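Local coordinates for protein reducing end xylose-releasing exo-oligoxylanase (PDB 1WU4) that hydrolyses xylooligosaccharides of three or more units with inversion of anomeric configuration, releasing xylose from the reducing end, at residues 242-247 and 255-260. The protein carries 1 engineered substitution. Numbering follows the deposited sequence.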
loop_
_atom_site.group_PDB
_atom_site.type_symbol
_atom_site.label_atom_id
_atom_site.label_comp_id
_atom_site.label_asym_id
_atom_site.label_seq_id
_atom_site.Cartn_x
_atom_site.Cartn_y
_atom_site.Cartn_z
ATOM N N PRO A 242 3.195 14.687 -4.880
ATOM C CA PRO A 242 2.527 15.317 -3.739
ATOM C C PRO A 242 1.644 14.294 -3.035
ATOM O O PRO A 242 1.316 13.254 -3.611
ATOM C CB PRO A 242 1.708 16.423 -4.394
ATOM C CG PRO A 242 1.298 15.783 -5.695
ATOM C CD PRO A 242 2.588 15.126 -6.152
ATOM N N GLU A 243 1.263 14.579 -1.795
ATOM C CA GLU A 243 0.397 13.663 -1.061
ATOM C C GLU A 243 -0.996 13.635 -1.696
ATOM O O GLU A 243 -1.544 12.562 -1.943
ATOM C CB GLU A 243 0.323 14.071 0.407
ATOM C CG GLU A 243 1.632 13.850 1.141
ATOM C CD GLU A 243 1.522 14.136 2.619
ATOM O OE1 GLU A 243 1.396 15.323 2.988
ATOM O OE2 GLU A 243 1.556 13.169 3.410
ATOM N N TYR A 244 -1.566 14.813 -1.944
ATOM C CA TYR A 244 -2.869 14.924 -2.605
ATOM C C TYR A 244 -2.636 15.657 -3.924
ATOM O O TYR A 244 -1.786 16.547 -4.005
ATOM C CB TYR A 244 -3.872 15.763 -1.809
ATOM C CG TYR A 244 -4.337 15.241 -0.467
ATOM C CD1 TYR A 244 -3.870 14.037 0.063
ATOM C CD2 TYR A 244 -5.221 15.998 0.297
ATOM C CE1 TYR A 244 -4.275 13.610 1.340
ATOM C CE2 TYR A 244 -5.627 15.587 1.557
ATOM C CZ TYR A 244 -5.151 14.398 2.074
ATOM O OH TYR A 244 -5.542 14.030 3.344
ATOM N N ALA A 245 -3.404 15.301 -4.944
ATOM C CA ALA A 245 -3.275 15.952 -6.239
ATOM C C ALA A 245 -4.632 15.998 -6.920
ATOM O O ALA A 245 -5.465 15.114 -6.730
ATOM C CB ALA A 245 -2.279 15.204 -7.114
ATOM N N TYR A 246 -4.859 17.044 -7.704
ATOM C CA TYR A 246 -6.107 17.175 -8.436
ATOM C C TYR A 246 -6.060 16.164 -9.575
ATOM O O TYR A 246 -5.016 15.561 -9.833
ATOM C CB TYR A 246 -6.228 18.590 -8.999
ATOM C CG TYR A 246 -6.324 19.654 -7.934
ATOM C CD1 TYR A 246 -7.433 19.721 -7.088
ATOM C CD2 TYR A 246 -5.306 20.592 -7.761
ATOM C CE1 TYR A 246 -7.525 20.695 -6.100
ATOM C CE2 TYR A 246 -5.388 21.571 -6.774
ATOM C CZ TYR A 246 -6.500 21.617 -5.948
ATOM O OH TYR A 246 -6.588 22.594 -4.979
ATOM N N TYR A 247 -7.183 15.966 -10.259
ATOM C CA TYR A 247 -7.188 15.027 -11.371
ATOM C C TYR A 247 -6.255 15.519 -12.472
ATOM O O TYR A 247 -5.743 14.718 -13.251
ATOM C CB TYR A 247 -8.596 14.846 -11.948
ATOM C CG TYR A 247 -9.585 14.181 -11.015
ATOM C CD1 TYR A 247 -9.205 13.113 -10.200
ATOM C CD2 TYR A 247 -10.917 14.587 -10.990
ATOM C CE1 TYR A 247 -10.133 12.467 -9.381
ATOM C CE2 TYR A 247 -11.851 13.947 -10.180
ATOM C CZ TYR A 247 -11.454 12.890 -9.379
ATOM O OH TYR A 247 -12.384 12.255 -8.585
ATOM N N LYS A 255 -4.967 22.109 2.185
ATOM C CA LYS A 255 -4.815 21.822 3.604
ATOM C C LYS A 255 -3.408 21.357 3.971
ATOM O O LYS A 255 -3.202 20.732 5.012
ATOM C CB LYS A 255 -5.847 20.778 4.043
ATOM C CG LYS A 255 -7.290 21.265 3.961
ATOM C CD LYS A 255 -7.500 22.501 4.825
ATOM C CE LYS A 255 -8.916 23.035 4.704
ATOM N NZ LYS A 255 -9.090 24.300 5.469
ATOM N N GLY A 256 -2.443 21.661 3.109
ATOM C CA GLY A 256 -1.062 21.296 3.379
ATOM C C GLY A 256 -0.557 19.971 2.836
ATOM O O GLY A 256 0.582 19.592 3.105
ATOM N N TYR A 257 -1.383 19.275 2.063
ATOM C CA TYR A 257 -1.006 17.977 1.504
ATOM C C TYR A 257 -0.430 18.038 0.090
ATOM O O TYR A 257 -0.353 17.019 -0.596
ATOM C CB TYR A 257 -2.221 17.045 1.515
ATOM C CG TYR A 257 -2.657 16.631 2.900
ATOM C CD1 TYR A 257 -2.093 15.520 3.524
ATOM C CD2 TYR A 257 -3.619 17.363 3.594
ATOM C CE1 TYR A 257 -2.482 15.144 4.810
ATOM C CE2 TYR A 257 -4.016 16.995 4.882
ATOM C CZ TYR A 257 -3.442 15.886 5.480
ATOM O OH TYR A 257 -3.836 15.518 6.749
ATOM N N GLY A 258 -0.005 19.219 -0.343
ATOM C CA GLY A 258 0.530 19.342 -1.688
ATOM C C GLY A 258 2.027 19.167 -1.847
ATOM O O GLY A 258 2.577 19.544 -2.879
ATOM N N HIS A 259 2.691 18.572 -0.861
ATOM C CA HIS A 259 4.137 18.397 -0.930
ATOM C C HIS A 259 4.565 16.940 -0.806
ATOM O O HIS A 259 3.724 16.042 -0.698
ATOM C CB HIS A 259 4.790 19.246 0.163
ATOM C CG HIS A 259 4.273 20.650 0.209
ATOM N ND1 HIS A 259 4.434 21.532 -0.838
ATOM C CD2 HIS A 259 3.545 21.303 1.142
ATOM C CE1 HIS A 259 3.823 22.669 -0.550
ATOM N NE2 HIS A 259 3.275 22.555 0.646
ATOM N N PHE A 260 5.874 16.706 -0.851
ATOM C CA PHE A 260 6.404 15.354 -0.729
ATOM C C PHE A 260 6.543 15.045 0.751
ATOM O O PHE A 260 7.442 15.555 1.425
ATOM C CB PHE A 260 7.771 15.233 -1.408
ATOM C CG PHE A 260 8.294 13.823 -1.454
ATOM C CD1 PHE A 260 7.724 12.886 -2.311
ATOM C CD2 PHE A 260 9.341 13.426 -0.629
ATOM C CE1 PHE A 260 8.187 11.575 -2.348
ATOM C CE2 PHE A 260 9.811 12.114 -0.657
ATOM C CZ PHE A 260 9.233 11.187 -1.520
HETATM O O HOH W 1 2.334 17.770 1.919
#
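P242 lays its ring CB 3.6 Å from G258 O, while its CA makes a CA-H...O contact with H259 O. The backbone N of E243 gives that same carbonyl a weak, bent hydrogen bond (129° at the hydrogen). With CG anti to its own carbonyl carbon (chi1 -69°) and the chain extended beyond it, the E243 side chain runs at a slant across Y257, OE1 lying 3.5 Å from Y257 CD1. One water donates to E243 OE1 and to G256 O and accepts from H259 N, tying the side chain to the backbone of the loop. Next, Y244 N makes a straighter hydrogen bond, 2.9 Å to Y257 O. The two tyrosines point the same way in an offset stack, centroids 4.0 Å apart and planes at 6°. Their slip sets Y257 CB over the Y244 ring, 3.4 Å from its centroid, and Y244 OH over the centre of the Y257 ring; F187 also meets the Y244 ring. Segment 255-260 lies in the loop before helix 265-278 of this (alpha/alpha)6-barrel enzyme. Because E243 OE2 accepts from the backbone N of D263, the probable proton acceptor, E243 is probably a second-shell residue positioning D263, with the water and Y257 behind it.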